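Long-range contacts in putative uncharacterized protein (Paracoccus denitrificans, PDB 3DML), which probably catalyses thiol-disulfide exchange in the periplasm as SoxS, a thioredoxin-like protein linked to chemotrophic sulfur oxidation: residues 22-27 with 55-60; 68-73 with 81-86; 73-78 with 91-96. All blocks are in the same frame, centred on the assembly; numbering follows the deposited sequence. Where two conformers were deposited one is given.

Interaction 1: 22-27 with 55-60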
loop_
_atom_site.group_PDB
_atom_site.type_symbol
_atom_site.label_atom_id
_atom_site.label_comp_id
_atom_site.label_asym_id
_atom_site.label_seq_id
_atom_site.Cartn_x
_atom_site.Cartn_y
_atom_site.Cartn_z
ATOM N N LEU A 22 1.229 -3.945 3.917
ATOM C CA LEU A 22 0.834 -3.054 2.832
ATOM C C LEU A 22 2.067 -2.595 2.089
ATOM O O LEU A 22 2.891 -1.868 2.640
ATOM C CB LEU A 22 0.111 -1.822 3.370
ATOM C CG LEU A 22 -0.638 -0.957 2.357
ATOM C CD1 LEU A 22 -1.858 -1.688 1.764
ATOM C CD2 LEU A 22 -1.114 0.252 3.109
ATOM N N LEU A 23 2.186 -3.011 0.838
ATOM C CA LEU A 23 3.259 -2.550 -0.012
ATOM C C LEU A 23 2.838 -1.262 -0.669
ATOM O O LEU A 23 1.753 -1.180 -1.274
ATOM C CB LEU A 23 3.553 -3.575 -1.102
ATOM C CG LEU A 23 3.967 -4.952 -0.632
ATOM C CD1 LEU A 23 4.223 -5.818 -1.868
ATOM C CD2 LEU A 23 5.208 -4.866 0.244
HETATM N N MSE A 24 3.694 -0.263 -0.565
HETATM C CA MSE A 24 3.451 0.993 -1.227
HETATM C C MSE A 24 4.475 1.172 -2.337
HETATM O O MSE A 24 5.680 1.250 -2.067
HETATM C CB MSE A 24 3.550 2.131 -0.228
HETATM C CG MSE A 24 3.502 3.469 -0.903
HETATM SE SE MSE A 24 3.748 4.917 0.346
HETATM C CE MSE A 24 3.132 6.278 -0.897
ATOM N N PHE A 25 3.992 1.235 -3.574
ATOM C CA PHE A 25 4.856 1.385 -4.731
ATOM C C PHE A 25 4.973 2.840 -5.129
ATOM O O PHE A 25 3.959 3.518 -5.331
ATOM C CB PHE A 25 4.358 0.518 -5.896
ATOM C CG PHE A 25 4.564 -0.940 -5.668
ATOM C CD1 PHE A 25 5.744 -1.557 -6.087
ATOM C CD2 PHE A 25 3.597 -1.699 -5.001
ATOM C CE1 PHE A 25 5.937 -2.925 -5.867
ATOM C CE2 PHE A 25 3.780 -3.060 -4.774
ATOM C CZ PHE A 25 4.948 -3.686 -5.193
ATOM N N GLU A 26 6.219 3.297 -5.241
ATOM C CA GLU A 26 6.551 4.703 -5.514
ATOM C C GLU A 26 7.468 4.849 -6.717
ATOM O O GLU A 26 7.972 3.855 -7.243
ATOM C CB GLU A 26 7.294 5.293 -4.316
ATOM C CG GLU A 26 6.541 5.262 -3.018
ATOM C CD GLU A 26 7.028 6.337 -2.072
ATOM O OE1 GLU A 26 6.193 6.898 -1.338
ATOM O OE2 GLU A 26 8.243 6.626 -2.068
ATOM N N GLN A 27 7.683 6.090 -7.161
ATOM C CA GLN A 27 8.708 6.400 -8.156
ATOM C C GLN A 27 9.139 7.845 -7.953
ATOM O O GLN A 27 8.415 8.609 -7.304
ATOM C CB GLN A 27 8.198 6.206 -9.586
ATOM C CG GLN A 27 7.114 7.200 -10.070
ATOM C CD GLN A 27 6.681 6.866 -11.475
ATOM O OE1 GLN A 27 7.503 6.872 -12.401
ATOM N NE2 GLN A 27 5.392 6.550 -11.653
ATOM N N VAL A 55 3.327 -0.938 6.603
ATOM C CA VAL A 55 3.688 -0.489 5.250
ATOM C C VAL A 55 5.169 -0.736 4.944
ATOM O O VAL A 55 6.025 -0.641 5.841
ATOM C CB VAL A 55 3.287 1.009 4.999
ATOM C CG1 VAL A 55 4.061 1.962 5.914
ATOM C CG2 VAL A 55 3.477 1.420 3.545
ATOM N N GLN A 56 5.436 -1.101 3.693
ATOM C CA GLN A 56 6.797 -1.242 3.181
ATOM C C GLN A 56 6.826 -0.573 1.803
ATOM O O GLN A 56 5.990 -0.858 0.940
ATOM C CB GLN A 56 7.187 -2.719 3.086
ATOM C CG GLN A 56 6.671 -3.629 4.239
ATOM C CD GLN A 56 7.309 -3.383 5.623
ATOM O OE1 GLN A 56 8.428 -2.852 5.757
ATOM N NE2 GLN A 56 6.580 -3.794 6.669
ATOM N N ARG A 57 7.751 0.359 1.599
ATOM C CA ARG A 57 7.819 1.049 0.330
ATOM C C ARG A 57 8.730 0.311 -0.640
ATOM O O ARG A 57 9.759 -0.254 -0.233
ATOM C CB ARG A 57 8.367 2.457 0.515
ATOM C CG ARG A 57 7.504 3.363 1.376
ATOM C CD ARG A 57 8.093 4.768 1.351
ATOM N NE ARG A 57 7.247 5.765 2.017
ATOM C CZ ARG A 57 7.104 5.781 3.333
ATOM N NH1 ARG A 57 7.722 4.844 4.043
ATOM N NH2 ARG A 57 6.352 6.705 3.936
ATOM N N LEU A 58 8.380 0.371 -1.920
ATOM C CA LEU A 58 9.187 -0.212 -2.979
ATOM C C LEU A 58 9.072 0.707 -4.173
ATOM O O LEU A 58 8.138 1.506 -4.256
ATOM C CB LEU A 58 8.668 -1.608 -3.366
ATOM C CG LEU A 58 8.670 -2.696 -2.295
ATOM C CD1 LEU A 58 7.874 -3.902 -2.779
ATOM C CD2 LEU A 58 10.119 -3.112 -1.941
ATOM N N GLN A 59 10.030 0.585 -5.093
ATOM C CA GLN A 59 10.030 1.351 -6.309
ATOM C C GLN A 59 9.335 0.552 -7.384
ATOM O O GLN A 59 9.625 -0.633 -7.583
ATOM C CB GLN A 59 11.467 1.652 -6.763
ATOM C CG GLN A 59 12.193 2.632 -5.863
ATOM C CD GLN A 59 11.617 4.004 -6.030
ATOM O OE1 GLN A 59 11.477 4.492 -7.153
ATOM N NE2 GLN A 59 11.224 4.615 -4.931
HETATM N N MSE A 60 8.425 1.211 -8.100
HETATM C CA MSE A 60 7.665 0.546 -9.152
HETATM C C MSE A 60 8.565 -0.122 -10.191
HETATM O O MSE A 60 8.238 -1.208 -10.677
HETATM C CB MSE A 60 6.764 1.548 -9.889
HETATM C CG MSE A 60 6.074 0.894 -11.098
HETATM SE SE MSE A 60 4.829 2.138 -11.977
HETATM C CE MSE A 60 6.112 3.381 -12.696
#
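L58 lies against F25 where strand 55-59 runs parallel to strand 20-26. The two side chains leave the sheet on the same face and stay side by side. CB of L58 comes 3.9 Å from CE1 of the F25 ring. CG stands anti to the carbonyl carbon (chi1 -61°), and this sends the branch on along the phenyl group. CD1 at the tip reaches both CE1 and CZ of F25, the CZ contact being 3.8 Å. The same methyl meets CD2 of L23 at 4.1 Å, so one leucine tip joins two residues of the neighbouring strand.

The backbones are laced in parallel register from L22-V55 to E26-Q59. Q56 N donates to L22 O and M24 N to Q56 O. L58 N then binds M24 O, and E26 N binds L58 O. M60 N continues the ladder past the strand end, reaching E26 O at 2.8 Å. Selenomethionine M60 then bends at its last torsion, and its CE lies 3.4 Å from NE2 of Q27. The amide of Q27 has its polar partners elsewhere: OE1 takes R61 and NE2 gives to T77.

The other face carries L22, M24 and E26 beside V55 and R57. CG2 of V55 is 3.8 Å from CB of M24. A long salt bridge from E26 OE1 to R57 NE is doubtful, as E26 has two modelled conformers. The stronger polar partner of R57 is D37.

The pair closes a beta-alpha-beta crossover, the opening unit of the thioredoxin fold. Helices 31-39 and 48-52 fill the connection. Helix 31-39 covers the M24 face through W36 and D37, and E26 touches C33 of the CxxC pair there. Strand 55-59 is outermost in the sheet, while strand 79-84 flanks 20-26 on its other side.

Interaction 2: 68-73 with 81-86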
loop_
_atom_site.group_PDB
_atom_site.type_symbol
_atom_site.label_atom_id
_atom_site.label_comp_id
_atom_site.label_asym_id
_atom_site.label_seq_id
_atom_site.Cartn_x
_atom_site.Cartn_y
_atom_site.Cartn_z
ATOM N N LEU A 68 7.551 -12.709 -3.475
ATOM C CA LEU A 68 6.355 -11.866 -3.431
ATOM C C LEU A 68 5.522 -12.090 -4.686
ATOM O O LEU A 68 6.013 -11.928 -5.799
ATOM C CB LEU A 68 6.751 -10.383 -3.298
ATOM C CG LEU A 68 6.398 -9.510 -2.086
ATOM C CD1 LEU A 68 6.579 -10.169 -0.742
ATOM C CD2 LEU A 68 7.169 -8.196 -2.132
ATOM N N GLU A 69 4.261 -12.477 -4.516
ATOM C CA GLU A 69 3.416 -12.806 -5.668
ATOM C C GLU A 69 2.303 -11.760 -5.850
ATOM O O GLU A 69 1.377 -11.689 -5.032
ATOM C CB GLU A 69 2.784 -14.193 -5.497
ATOM C CG GLU A 69 3.756 -15.270 -5.009
ATOM C CD GLU A 69 4.708 -15.714 -6.099
ATOM O OE1 GLU A 69 4.295 -15.744 -7.275
ATOM O OE2 GLU A 69 5.872 -16.043 -5.783
ATOM N N LEU A 70 2.415 -10.956 -6.902
ATOM C CA LEU A 70 1.364 -10.004 -7.255
ATOM C C LEU A 70 0.374 -10.549 -8.284
ATOM O O LEU A 70 0.755 -11.331 -9.175
ATOM C CB LEU A 70 1.960 -8.709 -7.816
ATOM C CG LEU A 70 2.944 -7.900 -6.961
ATOM C CD1 LEU A 70 3.330 -6.614 -7.663
ATOM C CD2 LEU A 70 2.364 -7.579 -5.589
ATOM N N ALA A 71 -0.866 -10.055 -8.217
ATOM C CA ALA A 71 -1.926 -10.485 -9.152
ATOM C C ALA A 71 -1.705 -9.913 -10.572
ATOM O O ALA A 71 -2.138 -10.492 -11.576
ATOM C CB ALA A 71 -3.267 -10.045 -8.621
ATOM N N ARG A 72 -1.079 -8.738 -10.646
ATOM C CA ARG A 72 -0.817 -8.071 -11.903
ATOM C C ARG A 72 0.289 -7.054 -11.651
ATOM O O ARG A 72 0.575 -6.751 -10.491
ATOM C CB ARG A 72 -2.092 -7.405 -12.446
ATOM C CG ARG A 72 -2.810 -6.487 -11.472
ATOM C CD ARG A 72 -4.050 -5.901 -12.181
ATOM N NE ARG A 72 -4.852 -5.048 -11.312
ATOM C CZ ARG A 72 -4.807 -3.717 -11.304
ATOM N NH1 ARG A 72 -3.957 -3.051 -12.089
ATOM N NH2 ARG A 72 -5.601 -3.046 -10.480
ATOM N N PRO A 73 0.944 -6.563 -12.726
ATOM C CA PRO A 73 2.026 -5.598 -12.521
ATOM C C PRO A 73 1.561 -4.308 -11.841
ATOM O O PRO A 73 0.366 -3.977 -11.854
ATOM C CB PRO A 73 2.525 -5.289 -13.935
ATOM C CG PRO A 73 1.683 -6.034 -14.889
ATOM C CD PRO A 73 0.813 -6.987 -14.138
ATOM N N VAL A 81 -0.514 -2.274 -2.175
ATOM C CA VAL A 81 -0.935 -3.654 -2.347
ATOM C C VAL A 81 -0.998 -4.332 -0.981
ATOM O O VAL A 81 0.000 -4.387 -0.255
ATOM C CB VAL A 81 0.007 -4.459 -3.269
ATOM C CG1 VAL A 81 -0.510 -5.897 -3.406
ATOM C CG2 VAL A 81 0.101 -3.799 -4.653
ATOM N N LEU A 82 -2.172 -4.840 -0.641
ATOM C CA LEU A 82 -2.314 -5.583 0.605
ATOM C C LEU A 82 -1.944 -7.023 0.319
ATOM O O LEU A 82 -2.594 -7.703 -0.497
ATOM C CB LEU A 82 -3.735 -5.476 1.165
ATOM C CG LEU A 82 -3.904 -6.144 2.535
ATOM C CD1 LEU A 82 -3.225 -5.322 3.653
ATOM C CD2 LEU A 82 -5.375 -6.379 2.843
HETATM N N MSE A 83 -0.903 -7.474 1.011
HETATM C CA MSE A 83 -0.385 -8.836 0.905
HETATM C C MSE A 83 -0.845 -9.630 2.101
HETATM O O MSE A 83 -0.787 -9.149 3.236
HETATM C CB MSE A 83 1.140 -8.822 0.944
HETATM C CG MSE A 83 1.796 -7.896 -0.018
HETATM SE SE MSE A 83 1.505 -8.463 -1.870
HETATM C CE MSE A 83 2.579 -10.078 -1.799
ATOM N N ALA A 84 -1.267 -10.861 1.855
ATOM C CA ALA A 84 -1.528 -11.809 2.933
ATOM C C ALA A 84 -0.442 -12.860 2.778
ATOM O O ALA A 84 -0.444 -13.636 1.816
ATOM C CB ALA A 84 -2.882 -12.420 2.774
ATOM N N GLY A 85 0.513 -12.855 3.696
ATOM C CA GLY A 85 1.693 -13.682 3.534
ATOM C C GLY A 85 2.416 -13.193 2.292
ATOM O O GLY A 85 2.667 -12.003 2.136
ATOM N N ASP A 86 2.737 -14.095 1.381
ATOM C CA ASP A 86 3.526 -13.641 0.240
ATOM C C ASP A 86 2.684 -13.365 -1.006
ATOM O O ASP A 86 3.236 -13.282 -2.095
ATOM C CB ASP A 86 4.600 -14.678 -0.096
ATOM C CG ASP A 86 5.582 -14.901 1.043
ATOM O OD1 ASP A 86 5.969 -13.924 1.741
ATOM O OD2 ASP A 86 5.975 -16.075 1.233
#
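The flat groups between E69, D86 and M83 are peptide units; no aromatic ring takes part. At the edge of the peptide joining L68 to E69, the N-H of E69 points at the carbonyl of D86. E69 N to D86 O is 2.7 Å, and the N-H...O angle is 159°. The donor arrives nearly along the C=O axis. CB and CG of E69 also rest beside that oxygen, CG being 3.6 Å from D86 O. The next peptide carries the carbonyl of E69. The CE methyl of selenomethionine M83 lies above the plane of that peptide, out past its oxygen, 3.8 Å from E69 O.

M83 reaches that place by curling. Its CG is anti to the carbonyl carbon (chi1 -52°), and the chain bends again at the next two torsions. SE is thereby brought to 3.9 Å from CD2 of L70. The leucine runs roughly perpendicular to the selenomethionine chain. The same CD2 meets CG1 of V81 at 4.0 Å, so L70 spans two residues on one face of strand 79-84.

Strands 79-84 and 87-93 form the beta hairpin of the second half of the thioredoxin fold. G85 and D86 make the tight connection, with backbone angles close to those of a type II' turn. G85 has a positive phi, 63°. The preceding loop is thus tied to the hairpin at its turn, through D86 O.

Around the contact, L23 of strand 20-26 packs on both L68 and M83. Backbone bonding between E69 and E88 draws the loop to the edge strand. Further on, A71 N is held by the carboxylate of E88. L82 points to the other face of the sheet, where L108 and A112 of helix 98-112 receive it.

Interaction 3: 73-78 with 91-96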
loop_
_atom_site.group_PDB
_atom_site.type_symbol
_atom_site.label_atom_id
_atom_site.label_comp_id
_atom_site.label_asym_id
_atom_site.label_seq_id
_atom_site.Cartn_x
_atom_site.Cartn_y
_atom_site.Cartn_z
ATOM N N PRO A 73 0.944 -6.563 -12.726
ATOM C CA PRO A 73 2.026 -5.598 -12.521
ATOM C C PRO A 73 1.561 -4.308 -11.841
ATOM O O PRO A 73 0.366 -3.977 -11.854
ATOM C CB PRO A 73 2.525 -5.289 -13.935
ATOM C CG PRO A 73 1.683 -6.034 -14.889
ATOM C CD PRO A 73 0.813 -6.987 -14.138
ATOM N N VAL A 74 2.494 -3.609 -11.215
ATOM C CA VAL A 74 2.190 -2.260 -10.709
ATOM C C VAL A 74 2.431 -1.273 -11.855
ATOM O O VAL A 74 3.545 -1.203 -12.379
ATOM C CB VAL A 74 3.088 -1.871 -9.528
ATOM C CG1 VAL A 74 2.805 -0.432 -9.087
ATOM C CG2 VAL A 74 2.836 -2.833 -8.378
ATOM N N THR A 75 1.403 -0.513 -12.228
ATOM C CA THR A 75 1.511 0.360 -13.385
ATOM C C THR A 75 1.231 1.834 -13.042
ATOM O O THR A 75 1.329 2.716 -13.926
ATOM C CB THR A 75 0.555 -0.115 -14.487
ATOM O OG1 THR A 75 -0.759 -0.246 -13.934
ATOM C CG2 THR A 75 1.002 -1.502 -15.018
ATOM N N PHE A 76 0.921 2.101 -11.772
ATOM C CA PHE A 76 0.499 3.424 -11.336
ATOM C C PHE A 76 1.146 3.650 -9.995
ATOM O O PHE A 76 1.279 2.713 -9.228
ATOM C CB PHE A 76 -1.033 3.505 -11.176
ATOM C CG PHE A 76 -1.530 4.896 -10.879
ATOM C CD1 PHE A 76 -1.868 5.762 -11.923
ATOM C CD2 PHE A 76 -1.656 5.338 -9.559
ATOM C CE1 PHE A 76 -2.328 7.075 -11.632
ATOM C CE2 PHE A 76 -2.113 6.638 -9.265
ATOM C CZ PHE A 76 -2.429 7.501 -10.301
ATOM N N THR A 77 1.629 4.862 -9.741
ATOM C CA THR A 77 2.081 5.214 -8.392
ATOM C C THR A 77 1.316 6.445 -7.866
ATOM O O THR A 77 1.075 7.383 -8.625
ATOM C CB THR A 77 3.590 5.529 -8.348
ATOM O OG1 THR A 77 3.870 6.636 -9.205
ATOM C CG2 THR A 77 4.425 4.323 -8.795
ATOM N N PRO A 78 0.938 6.447 -6.569
ATOM C CA PRO A 78 1.166 5.370 -5.600
ATOM C C PRO A 78 0.184 4.220 -5.800
ATOM O O PRO A 78 -0.989 4.439 -6.130
ATOM C CB PRO A 78 0.906 6.048 -4.242
ATOM C CG PRO A 78 -0.079 7.146 -4.567
ATOM C CD PRO A 78 0.167 7.571 -5.986
ATOM N N ARG A 91 -5.708 -4.459 -3.750
ATOM C CA ARG A 91 -4.900 -3.248 -3.888
ATOM C C ARG A 91 -5.754 -2.003 -4.030
ATOM O O ARG A 91 -6.924 -2.070 -4.414
ATOM C CB ARG A 91 -3.930 -3.368 -5.088
ATOM C CG ARG A 91 -4.606 -3.325 -6.458
ATOM C CD ARG A 91 -3.537 -3.209 -7.568
ATOM N NE ARG A 91 -2.669 -4.391 -7.631
ATOM C CZ ARG A 91 -1.661 -4.537 -8.499
ATOM N NH1 ARG A 91 -1.373 -3.557 -9.354
ATOM N NH2 ARG A 91 -0.925 -5.647 -8.482
ATOM N N LEU A 92 -5.153 -0.877 -3.681
ATOM C CA LEU A 92 -5.718 0.438 -3.923
ATOM C C LEU A 92 -4.748 1.168 -4.841
ATOM O O LEU A 92 -3.548 1.227 -4.555
ATOM C CB LEU A 92 -5.733 1.245 -2.636
ATOM C CG LEU A 92 -6.426 0.802 -1.380
ATOM C CD1 LEU A 92 -6.247 1.953 -0.381
ATOM C CD2 LEU A 92 -7.876 0.587 -1.761
ATOM N N GLU A 93 -5.247 1.748 -5.927
ATOM C CA GLU A 93 -4.370 2.522 -6.795
ATOM C C GLU A 93 -4.726 3.998 -6.656
ATOM O O GLU A 93 -5.881 4.378 -6.838
ATOM C CB GLU A 93 -4.468 2.042 -8.255
ATOM C CG GLU A 93 -4.082 0.539 -8.413
ATOM C CD GLU A 93 -4.210 0.024 -9.850
ATOM O OE1 GLU A 93 -5.253 0.292 -10.476
ATOM O OE2 GLU A 93 -3.290 -0.701 -10.340
ATOM N N GLY A 94 -3.718 4.803 -6.353
ATOM C CA GLY A 94 -3.860 6.256 -6.209
ATOM C C GLY A 94 -4.102 6.706 -4.770
ATOM O O GLY A 94 -4.279 5.883 -3.857
ATOM N N TYR A 95 -4.087 8.022 -4.582
ATOM C CA TYR A 95 -4.282 8.634 -3.280
ATOM C C TYR A 95 -5.108 9.922 -3.437
ATOM O O TYR A 95 -4.559 11.026 -3.484
ATOM C CB TYR A 95 -2.935 8.884 -2.571
ATOM C CG TYR A 95 -3.119 9.630 -1.265
ATOM C CD1 TYR A 95 -3.954 9.122 -0.264
ATOM C CD2 TYR A 95 -2.471 10.858 -1.039
ATOM C CE1 TYR A 95 -4.155 9.818 0.948
ATOM C CE2 TYR A 95 -2.655 11.560 0.172
ATOM C CZ TYR A 95 -3.507 11.022 1.150
ATOM O OH TYR A 95 -3.721 11.706 2.318
ATOM N N PRO A 96 -6.436 9.774 -3.558
ATOM C CA PRO A 96 -7.301 10.963 -3.687
ATOM C C PRO A 96 -7.531 11.727 -2.375
ATOM O O PRO A 96 -8.128 12.811 -2.394
ATOM C CB PRO A 96 -8.626 10.403 -4.232
ATOM C CG PRO A 96 -8.443 8.917 -4.382
ATOM C CD PRO A 96 -7.198 8.515 -3.633
HETATM O O HOH W 1 -0.782 -0.307 -10.132
#
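P73 accepts the first bond from R91. NH1 of R91 lies 3.1 Å from P73 O, above the carbonyl plane, while that oxygen stays close to the guanidinium plane. The R91 chain is bent at chi3 (65°), which turns its end toward the loop. NH2 goes to R72 O, and NE pairs with E88. With a leucine in its place, the carbonyl oxygens of P73 and R72 and the carboxylate of E88 would probably lose this shared partner. V74 passes the same group, its CA 4.0 Å from R91 NH1. T75 N then donates to a water, which in turn donates to OE2 of E93, whose main partner is R72. F76 has CG anti to the backbone N (chi1 -173°), and its CE2 comes to 3.5 Å from CA of G94.

The loop ends in the cis-proline of the thioredoxin fold. The peptide bond between T77 and P78 is cis, and both side chains touch C33 of the CxxC pair. P78 O lies at the F76 ring edge and takes the N-H of G94, the N...O distance being 2.8 Å. P78 CG meets CB of Y95 at 3.9 Å. The Y95 ring continues to helix 31-39, where it packs edge-to-face with W36 and its hydroxyl bonds E39.

Overall arrangement
All three contacts belong to one four-stranded sheet and its loops. Interaction 1 is the regular one: two parallel strands, a full backbone ladder, and apolar side chains on a largely buried central strand. Interactions 2 and 3 instead tie the loop before strand 79-84 to the hairpin, and P73 is common to them. Interaction 2 is mainly apolar with one backbone bond. Interaction 3 is more polar, with arginine, glutamate and water at the sheet edge; both it and interaction 2 are only partly buried. L23 and F25 pack on V81 and M83, joining interactions 1 and 2. R72 joins interactions 2 and 3 through R91 and E93. Interactions 1 and 3 both reach the CxxC pair.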